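Local coordinates for NS3-like protein (Alongshan virus, PDB 6M40) that probably unwinds RNA as the NS3-like helicase part of a flavivirus-related protein, with nucleoside triphosphate hydrolysis driving the process, at residues A[329-341]-A[354-368]. Sequence-based numbering, arbitrary orientation.
Sequences TLLEANMCLRALD and AMLRLQPSKDQVYRW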
ATOM      1  N   THR A 329      -4.023  -6.133  -8.823  1.00 53.21           N
ATOM      2  CA  THR A 329      -4.479  -4.895  -8.209  1.00 55.58           C
ATOM      3  C   THR A 329      -4.799  -3.852  -9.261  1.00 48.64           C
ATOM      4  O   THR A 329      -5.721  -3.054  -9.081  1.00 48.43           O
ATOM      5  CB  THR A 329      -3.441  -4.346  -7.234  1.00 58.33           C
ATOM      6  OG1 THR A 329      -2.141  -4.341  -7.836  1.00 68.75           O
ATOM      7  CG2 THR A 329      -3.410  -5.175  -5.951  1.00 63.70           C
ATOM      8  N   LEU A 330      -4.086  -3.877 -10.383  1.00 52.80           N
ATOM      9  CA  LEU A 330      -4.396  -2.942 -11.457  1.00 54.48           C
ATOM     10  C   LEU A 330      -5.663  -3.364 -12.192  1.00 51.91           C
ATOM     11  O   LEU A 330      -6.357  -2.520 -12.773  1.00 52.16           O
ATOM     12  CB  LEU A 330      -3.211  -2.845 -12.405  1.00 57.75           C
ATOM     13  CG  LEU A 330      -2.997  -1.536 -13.167  1.00 57.36           C
ATOM     14  CD1 LEU A 330      -3.082  -0.295 -12.283  1.00 58.96           C
ATOM     15  CD2 LEU A 330      -1.641  -1.594 -13.842  1.00 56.36           C
ATOM     16  N   LEU A 331      -5.999  -4.654 -12.152  1.00 49.65           N
ATOM     17  CA  LEU A 331      -7.275  -5.097 -12.695  1.00 46.41           C
ATOM     18  C   LEU A 331      -8.439  -4.624 -11.830  1.00 47.82           C
ATOM     19  O   LEU A 331      -9.383  -4.004 -12.331  1.00 48.96           O
ATOM     20  CB  LEU A 331      -7.291  -6.621 -12.842  1.00 50.31           C
ATOM     21  CG  LEU A 331      -8.651  -7.266 -13.134  1.00 47.89           C
ATOM     22  CD1 LEU A 331      -9.210  -6.802 -14.475  1.00 50.99           C
ATOM     23  CD2 LEU A 331      -8.545  -8.784 -13.097  1.00 48.12           C
ATOM     24  N   GLU A 332      -8.395  -4.898 -10.521  1.00 50.35           N
ATOM     25  CA  GLU A 332      -9.529  -4.534  -9.672  1.00 47.36           C
ATOM     26  C   GLU A 332      -9.716  -3.022  -9.620  1.00 46.63           C
ATOM     27  O   GLU A 332     -10.852  -2.542  -9.563  1.00 47.62           O
ATOM     28  CB  GLU A 332      -9.353  -5.113  -8.265  1.00 43.50           C
ATOM     29  CG  GLU A 332      -8.955  -6.591  -8.274  1.00 48.07           C
ATOM     30  CD  GLU A 332      -9.317  -7.374  -7.023  1.00 49.55           C
ATOM     31  OE1 GLU A 332      -8.930  -6.969  -5.913  1.00 49.08           O
ATOM     32  OE2 GLU A 332      -9.973  -8.421  -7.164  1.00 52.58           O
ATOM     33  N   ALA A 333      -8.628  -2.254  -9.672  1.00 45.17           N
ATOM     34  CA  ALA A 333      -8.765  -0.802  -9.675  1.00 45.57           C
ATOM     35  C   ALA A 333      -9.456  -0.310 -10.946  1.00 48.69           C
ATOM     36  O   ALA A 333     -10.380   0.513 -10.882  1.00 46.22           O
ATOM     37  CB  ALA A 333      -7.398  -0.138  -9.507  1.00 45.92           C
ATOM     38  N   ASN A 334      -9.031  -0.810 -12.111  1.00 56.56           N
ATOM     39  CA  ASN A 334      -9.635  -0.385 -13.371  1.00 50.95           C
ATOM     40  C   ASN A 334     -11.072  -0.882 -13.475  1.00 49.68           C
ATOM     41  O   ASN A 334     -11.941  -0.178 -13.997  1.00 47.25           O
ATOM     42  CB  ASN A 334      -8.811  -0.890 -14.560  1.00 51.05           C
ATOM     43  CG  ASN A 334      -7.634   0.028 -14.909  1.00 55.96           C
ATOM     44  OD1 ASN A 334      -7.707   1.248 -14.759  1.00 56.45           O
ATOM     45  ND2 ASN A 334      -6.543  -0.569 -15.388  1.00 57.29           N
HETATM   46  N   MSE A 335     -11.347  -2.090 -12.994  1.00 48.13           N
HETATM   47  CA  MSE A 335     -12.709  -2.604 -13.008  1.00 46.74           C
HETATM   48  C   MSE A 335     -13.640  -1.638 -12.277  1.00 48.32           C
HETATM   49  O   MSE A 335     -14.708  -1.303 -12.774  1.00 52.12           O
HETATM   50  CB  MSE A 335     -12.767  -3.995 -12.383  1.00 48.96           C
HETATM   51  CG  MSE A 335     -12.282  -5.098 -13.302  1.00 52.82           C
HETATM   52 SE   MSE A 335     -12.230  -6.809 -12.352  1.00 80.34          SE
HETATM   53  CE  MSE A 335     -14.175  -7.128 -12.121  1.00 61.38           C
ATOM     54  N   CYS A 336     -13.213  -1.182 -11.097  1.00 47.55           N
ATOM     55  CA  CYS A 336     -14.002  -0.216 -10.342  1.00 45.62           C
ATOM     56  C   CYS A 336     -14.075   1.121 -11.054  1.00 45.73           C
ATOM     57  O   CYS A 336     -15.127   1.761 -11.072  1.00 42.62           O
ATOM     58  CB  CYS A 336     -13.406   0.007  -8.951  1.00 45.29           C
ATOM     59  SG  CYS A 336     -13.198  -1.461  -7.956  1.00 46.74           S
ATOM     60  N   LEU A 337     -12.949   1.581 -11.604  1.00 51.61           N
ATOM     61  CA  LEU A 337     -12.925   2.873 -12.277  1.00 49.75           C
ATOM     62  C   LEU A 337     -13.828   2.872 -13.500  1.00 49.03           C
ATOM     63  O   LEU A 337     -14.413   3.905 -13.836  1.00 50.50           O
ATOM     64  CB  LEU A 337     -11.490   3.230 -12.668  1.00 50.51           C
ATOM     65  CG  LEU A 337     -10.502   3.541 -11.535  1.00 50.63           C
ATOM     66  CD1 LEU A 337      -9.052   3.460 -12.017  1.00 54.42           C
ATOM     67  CD2 LEU A 337     -10.769   4.914 -10.947  1.00 47.68           C
ATOM     68  N   ARG A 338     -13.975   1.723 -14.168  1.00 46.58           N
ATOM     69  CA  ARG A 338     -14.800   1.700 -15.370  1.00 45.65           C
ATOM     70  C   ARG A 338     -16.285   1.727 -15.023  1.00 44.71           C
ATOM     71  O   ARG A 338     -17.069   2.408 -15.692  1.00 47.40           O
ATOM     72  CB  ARG A 338     -14.466   0.473 -16.220  1.00 47.04           C
ATOM     73  CG  ARG A 338     -15.045   0.563 -17.612  1.00 49.39           C
ATOM     74  CD  ARG A 338     -14.597  -0.576 -18.486  1.00 51.81           C
ATOM     75  NE  ARG A 338     -13.335  -0.319 -19.172  1.00 48.38           N
ATOM     76  CZ  ARG A 338     -12.756  -1.190 -19.993  1.00 48.97           C
ATOM     77  NH1 ARG A 338     -13.318  -2.374 -20.205  1.00 63.10           N
ATOM     78  NH2 ARG A 338     -11.610  -0.899 -20.584  1.00 50.50           N
ATOM     79  N   ALA A 339     -16.687   0.969 -13.996  1.00 45.66           N
ATOM     80  CA  ALA A 339     -18.064   1.018 -13.517  1.00 43.00           C
ATOM     81  C   ALA A 339     -18.461   2.428 -13.112  1.00 43.95           C
ATOM     82  O   ALA A 339     -19.573   2.878 -13.415  1.00 49.54           O
ATOM     83  CB  ALA A 339     -18.243   0.059 -12.342  1.00 41.18           C
ATOM     84  N   LEU A 340     -17.574   3.136 -12.416  1.00 45.16           N
ATOM     85  CA  LEU A 340     -17.823   4.513 -12.022  1.00 46.84           C
ATOM     86  C   LEU A 340     -17.506   5.512 -13.125  1.00 48.28           C
ATOM     87  O   LEU A 340     -17.631   6.718 -12.893  1.00 48.25           O
ATOM     88  CB  LEU A 340     -17.000   4.859 -10.783  1.00 50.08           C
ATOM     89  CG  LEU A 340     -17.038   3.903  -9.591  1.00 51.32           C
ATOM     90  CD1 LEU A 340     -15.773   4.080  -8.782  1.00 54.73           C
ATOM     91  CD2 LEU A 340     -18.253   4.131  -8.710  1.00 54.58           C
ATOM     92  N   ASP A 341     -17.087   5.047 -14.306  1.00 49.20           N
ATOM     93  CA  ASP A 341     -16.839   5.926 -15.449  1.00 52.21           C
ATOM     94  C   ASP A 341     -15.867   7.038 -15.074  1.00 53.66           C
ATOM     95  O   ASP A 341     -16.108   8.229 -15.305  1.00 54.70           O
ATOM     96  CB  ASP A 341     -18.153   6.491 -15.990  1.00 62.23           C
ATOM     97  CG  ASP A 341     -18.791   5.585 -17.044  1.00 67.47           C
ATOM     98  OD1 ASP A 341     -18.254   5.499 -18.175  1.00 66.94           O
ATOM     99  OD2 ASP A 341     -19.817   4.944 -16.727  1.00 63.88           O
ATOM    100  N   ALA A 354      -9.039  -9.044 -19.454  1.00 60.68           N
ATOM    101  CA  ALA A 354      -9.792  -9.509 -18.301  1.00 58.62           C
ATOM    102  C   ALA A 354     -10.891  -8.522 -17.912  1.00 53.77           C
ATOM    103  O   ALA A 354     -11.935  -8.933 -17.392  1.00 49.17           O
ATOM    104  CB  ALA A 354      -8.845  -9.760 -17.127  1.00 55.08           C
HETATM  105  N   MSE A 355     -10.706  -7.237 -18.184  1.00 52.08           N
HETATM  106  CA  MSE A 355     -11.756  -6.258 -17.903  1.00 54.65           C
HETATM  107  C   MSE A 355     -12.943  -6.394 -18.853  1.00 55.85           C
HETATM  108  O   MSE A 355     -13.956  -5.723 -18.680  1.00 54.68           O
HETATM  109  CB  MSE A 355     -11.204  -4.842 -17.992  1.00 56.64           C
HETATM  110  CG  MSE A 355     -10.254  -4.458 -16.884  1.00 56.24           C
HETATM  111 SE   MSE A 355      -9.323  -2.831 -17.390  1.00 83.66          SE
HETATM  112  CE  MSE A 355     -10.845  -1.603 -17.339  1.00 51.47           C
ATOM    113  N   LEU A 356     -12.806  -7.253 -19.864  1.00 56.23           N
ATOM    114  CA  LEU A 356     -13.908  -7.549 -20.772  1.00 51.20           C
ATOM    115  C   LEU A 356     -14.697  -8.768 -20.313  1.00 51.50           C
ATOM    116  O   LEU A 356     -15.931  -8.767 -20.373  1.00 53.17           O
ATOM    117  CB  LEU A 356     -13.382  -7.785 -22.184  1.00 49.56           C
ATOM    118  CG  LEU A 356     -12.566  -6.659 -22.823  1.00 49.53           C
ATOM    119  CD1 LEU A 356     -12.208  -7.047 -24.239  1.00 51.47           C
ATOM    120  CD2 LEU A 356     -13.285  -5.331 -22.789  1.00 45.06           C
ATOM    121  N   ARG A 357     -14.004  -9.813 -19.859  1.00 52.13           N
ATOM    122  CA  ARG A 357     -14.704 -10.962 -19.301  1.00 50.49           C
ATOM    123  C   ARG A 357     -15.411 -10.611 -18.003  1.00 50.32           C
ATOM    124  O   ARG A 357     -16.475 -11.165 -17.700  1.00 53.95           O
ATOM    125  CB  ARG A 357     -13.733 -12.110 -19.060  1.00 54.54           C
ATOM    126  CG  ARG A 357     -12.838 -12.383 -20.238  1.00 54.78           C
ATOM    127  CD  ARG A 357     -12.146 -13.723 -20.123  1.00 57.67           C
ATOM    128  NE  ARG A 357     -11.602 -14.139 -21.408  1.00 61.07           N
ATOM    129  CZ  ARG A 357     -11.160 -15.360 -21.674  1.00 63.06           C
ATOM    130  NH1 ARG A 357     -11.189 -16.300 -20.748  1.00 62.46           N
ATOM    131  NH2 ARG A 357     -10.690 -15.641 -22.875  1.00 66.01           N
ATOM    132  N   LEU A 358     -14.849  -9.690 -17.234  1.00 51.08           N
ATOM    133  CA  LEU A 358     -15.369  -9.309 -15.929  1.00 51.09           C
ATOM    134  C   LEU A 358     -15.732  -7.834 -15.985  1.00 52.50           C
ATOM    135  O   LEU A 358     -14.861  -6.980 -16.186  1.00 53.54           O
ATOM    136  CB  LEU A 358     -14.339  -9.588 -14.840  1.00 48.24           C
ATOM    137  CG  LEU A 358     -13.741 -10.998 -14.858  1.00 52.14           C
ATOM    138  CD1 LEU A 358     -12.444 -11.035 -14.075  1.00 55.08           C
ATOM    139  CD2 LEU A 358     -14.726 -12.013 -14.334  1.00 48.47           C
ATOM    140  N   GLN A 359     -17.016  -7.537 -15.805  1.00 50.79           N
ATOM    141  CA  GLN A 359     -17.520  -6.172 -15.892  1.00 50.72           C
ATOM    142  C   GLN A 359     -18.553  -5.989 -14.795  1.00 51.68           C
ATOM    143  O   GLN A 359     -19.754  -6.193 -15.011  1.00 49.65           O
ATOM    144  CB  GLN A 359     -18.140  -5.893 -17.256  1.00 53.58           C
ATOM    145  CG  GLN A 359     -17.303  -6.304 -18.433  1.00 54.05           C
ATOM    146  CD  GLN A 359     -18.057  -6.100 -19.729  1.00 54.80           C
ATOM    147  OE1 GLN A 359     -18.914  -5.225 -19.822  1.00 59.45           O
ATOM    148  NE2 GLN A 359     -17.759  -6.913 -20.726  1.00 51.70           N
ATOM    149  N   PRO A 360     -18.124  -5.617 -13.596  1.00 53.32           N
ATOM    150  CA  PRO A 360     -19.088  -5.329 -12.531  1.00 49.76           C
ATOM    151  C   PRO A 360     -19.851  -4.051 -12.827  1.00 45.57           C
ATOM    152  O   PRO A 360     -19.475  -3.245 -13.684  1.00 44.86           O
ATOM    153  CB  PRO A 360     -18.214  -5.193 -11.282  1.00 52.01           C
ATOM    154  CG  PRO A 360     -16.880  -4.764 -11.811  1.00 51.49           C
ATOM    155  CD  PRO A 360     -16.732  -5.406 -13.164  1.00 51.24           C
ATOM    156  N   SER A 361     -20.961  -3.891 -12.126  1.00 46.53           N
ATOM    157  CA  SER A 361     -21.810  -2.721 -12.254  1.00 49.10           C
ATOM    158  C   SER A 361     -21.500  -1.751 -11.130  1.00 45.65           C
ATOM    159  O   SER A 361     -20.976  -2.139 -10.079  1.00 48.54           O
ATOM    160  CB  SER A 361     -23.274  -3.135 -12.225  1.00 50.49           C
ATOM    161  OG  SER A 361     -23.474  -4.137 -11.245  1.00 50.88           O
ATOM    162  N   LYS A 362     -21.815  -0.481 -11.372  1.00 44.41           N
ATOM    163  CA  LYS A 362     -21.579   0.571 -10.395  1.00 43.11           C
ATOM    164  C   LYS A 362     -21.873   0.086  -8.974  1.00 49.55           C
ATOM    165  O   LYS A 362     -21.069   0.307  -8.064  1.00 50.57           O
ATOM    166  CB  LYS A 362     -22.421   1.799 -10.749  1.00 44.64           C
ATOM    167  CG  LYS A 362     -22.145   3.052  -9.928  1.00 49.05           C
ATOM    168  CD  LYS A 362     -22.965   4.248 -10.429  1.00 61.92           C
ATOM    169  CE  LYS A 362     -22.694   5.487  -9.578  1.00 63.74           C
ATOM    170  NZ  LYS A 362     -23.812   6.470  -9.544  1.00 77.86           N
ATOM    171  N   ASP A 363     -22.982  -0.629  -8.774  1.00 48.52           N
ATOM    172  CA  ASP A 363     -23.368  -1.005  -7.419  1.00 46.79           C
ATOM    173  C   ASP A 363     -22.631  -2.241  -6.913  1.00 46.17           C
ATOM    174  O   ASP A 363     -22.326  -2.322  -5.721  1.00 46.83           O
ATOM    175  CB  ASP A 363     -24.884  -1.221  -7.319  1.00 55.08           C
ATOM    176  CG  ASP A 363     -25.538  -1.499  -8.648  1.00 56.08           C
ATOM    177  OD1 ASP A 363     -25.012  -2.329  -9.405  1.00 56.52           O
ATOM    178  OD2 ASP A 363     -26.587  -0.894  -8.927  1.00 56.20           O
ATOM    179  N   GLN A 364     -22.329  -3.206  -7.780  1.00 47.76           N
ATOM    180  CA  GLN A 364     -21.464  -4.290  -7.337  1.00 47.83           C
ATOM    181  C   GLN A 364     -20.132  -3.776  -6.808  1.00 46.03           C
ATOM    182  O   GLN A 364     -19.581  -4.378  -5.891  1.00 44.78           O
ATOM    183  CB  GLN A 364     -21.193  -5.283  -8.456  1.00 49.75           C
ATOM    184  CG  GLN A 364     -22.409  -6.003  -9.001  1.00 53.85           C
ATOM    185  CD  GLN A 364     -22.035  -7.010 -10.070  1.00 51.82           C
ATOM    186  OE1 GLN A 364     -21.692  -6.637 -11.187  1.00 51.94           O
ATOM    187  NE2 GLN A 364     -22.083  -8.289  -9.725  1.00 52.59           N
ATOM    188  N   VAL A 365     -19.601  -2.675  -7.357  1.00 43.31           N
ATOM    189  CA  VAL A 365     -18.335  -2.177  -6.827  1.00 48.11           C
ATOM    190  C   VAL A 365     -18.574  -1.273  -5.623  1.00 44.92           C
ATOM    191  O   VAL A 365     -17.719  -1.205  -4.744  1.00 44.67           O
ATOM    192  CB  VAL A 365     -17.480  -1.488  -7.917  1.00 50.91           C
ATOM    193  CG1 VAL A 365     -17.535  -2.247  -9.254  1.00 48.95           C
ATOM    194  CG2 VAL A 365     -17.838  -0.010  -8.111  1.00 50.18           C
ATOM    195  N   TYR A 366     -19.744  -0.627  -5.518  1.00 46.70           N
ATOM    196  CA  TYR A 366     -20.107   0.056  -4.290  1.00 45.84           C
ATOM    197  C   TYR A 366     -20.207  -0.931  -3.145  1.00 46.09           C
ATOM    198  O   TYR A 366     -19.585  -0.748  -2.087  1.00 50.57           O
ATOM    199  CB  TYR A 366     -21.427   0.791  -4.461  1.00 43.89           C
ATOM    200  CG  TYR A 366     -21.290   2.251  -4.870  1.00 48.15           C
ATOM    201  CD1 TYR A 366     -20.040   2.852  -5.044  1.00 55.14           C
ATOM    202  CD2 TYR A 366     -22.413   3.046  -5.044  1.00 50.67           C
ATOM    203  CE1 TYR A 366     -19.921   4.178  -5.390  1.00 55.73           C
ATOM    204  CE2 TYR A 366     -22.293   4.386  -5.393  1.00 55.11           C
ATOM    205  CZ  TYR A 366     -21.049   4.941  -5.559  1.00 54.58           C
ATOM    206  OH  TYR A 366     -20.958   6.271  -5.905  1.00 53.93           O
ATOM    207  N   ARG A 367     -20.995  -1.989  -3.319  1.00 44.04           N
ATOM    208  CA  ARG A 367     -21.141  -2.955  -2.208  1.00 46.77           C
ATOM    209  C   ARG A 367     -19.770  -3.509  -1.746  1.00 47.53           C
ATOM    210  O   ARG A 367     -19.537  -3.776  -0.546  1.00 51.97           O
ATOM    211  CB  ARG A 367     -22.096  -4.072  -2.612  1.00 47.82           C
ATOM    212  CG  ARG A 367     -23.543  -3.535  -2.857  1.00 49.67           C
ATOM    213  CD  ARG A 367     -24.037  -2.746  -1.612  1.00 46.37           C
ATOM    214  NE  ARG A 367     -23.997  -3.620  -0.428  1.00 52.40           N
ATOM    215  CZ  ARG A 367     -24.961  -4.489  -0.124  1.00 56.79           C
ATOM    216  NH1 ARG A 367     -26.040  -4.588  -0.950  1.00 55.36           N
ATOM    217  NH2 ARG A 367     -24.840  -5.278   0.962  1.00 63.83           N
ATOM    218  N   TRP A 368     -18.876  -3.736  -2.701  1.00 47.85           N
ATOM    219  CA  TRP A 368     -17.535  -4.180  -2.373  1.00 49.75           C
ATOM    220  C   TRP A 368     -16.789  -3.114  -1.584  1.00 53.13           C
ATOM    221  O   TRP A 368     -16.157  -3.403  -0.558  1.00 52.93           O
ATOM    222  CB  TRP A 368     -16.786  -4.532  -3.648  1.00 50.49           C
ATOM    223  CG  TRP A 368     -15.438  -5.113  -3.471  1.00 48.79           C
ATOM    224  CD1 TRP A 368     -15.127  -6.265  -2.825  1.00 53.69           C
ATOM    225  CD2 TRP A 368     -14.210  -4.600  -3.999  1.00 49.74           C
ATOM    226  NE1 TRP A 368     -13.777  -6.497  -2.898  1.00 56.59           N
ATOM    227  CE2 TRP A 368     -13.190  -5.484  -3.609  1.00 53.59           C
ATOM    228  CE3 TRP A 368     -13.871  -3.468  -4.748  1.00 49.10           C
ATOM    229  CZ2 TRP A 368     -11.857  -5.282  -3.947  1.00 49.19           C
ATOM    230  CZ3 TRP A 368     -12.537  -3.264  -5.078  1.00 49.77           C
ATOM    231  CH2 TRP A 368     -11.553  -4.169  -4.681  1.00 49.98           C
TER
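Met-355, modelled as selenomethionine, packs as a knob into a hole formed by Leu-331, Asn-334, Met-335 and Arg-338 of helix 329-339. Its CG lies 3.5 Å from Leu-331 CD1, and its SE is equally close to Asn-334 CB. A bend at chi3 (68°) turns the terminal methyl, Met-355 CE, over the centre of one face of the Arg-338 guanidinium, 3.2 Å above its plane; Leu-356 CD2 meets the edge of the same group.

Further packing follows the linker 358-361 and the first turns of helix 362-368. The methyl CE of Met-335, also selenomethionine, reaches Pro-360 CD at 3.3 Å, the two side chains crossing nearly at right angles, and touches Leu-358 CB as well. Ala-339 CB rests 3.7 Å from Lys-362 N and against Val-365 CG1. Leu-340 CD2 approaches Tyr-366 CE1 obliquely. The axes of segments 329-339 and 362-368 come within 9.0 Å at 127°, and Ala-339 and Lys-362 form the closest CA pair, 4.7 Å apart.

The sulfur-aromatic contact places Cys-336 SG 4.7 Å from the centroid of the six-membered ring of Trp-368, obliquely at 70° from the ring normal. Glu-332 brings OE1 near the same ring, its carboxylate steeply inclined to it, while OE2 forms a salt bridge with Arg-411.

No hydrogen bond crosses between the segments. Arg-338 NE forms a salt bridge with Glu-344 OE2, and Asn-334 OD1 accepts from Glu-345 N. In this C-terminal helical region, consistent with domain 3 of flavivirus NS3 helicases, shape and apolar packing therefore join the segments, while their polar groups bond elsewhere.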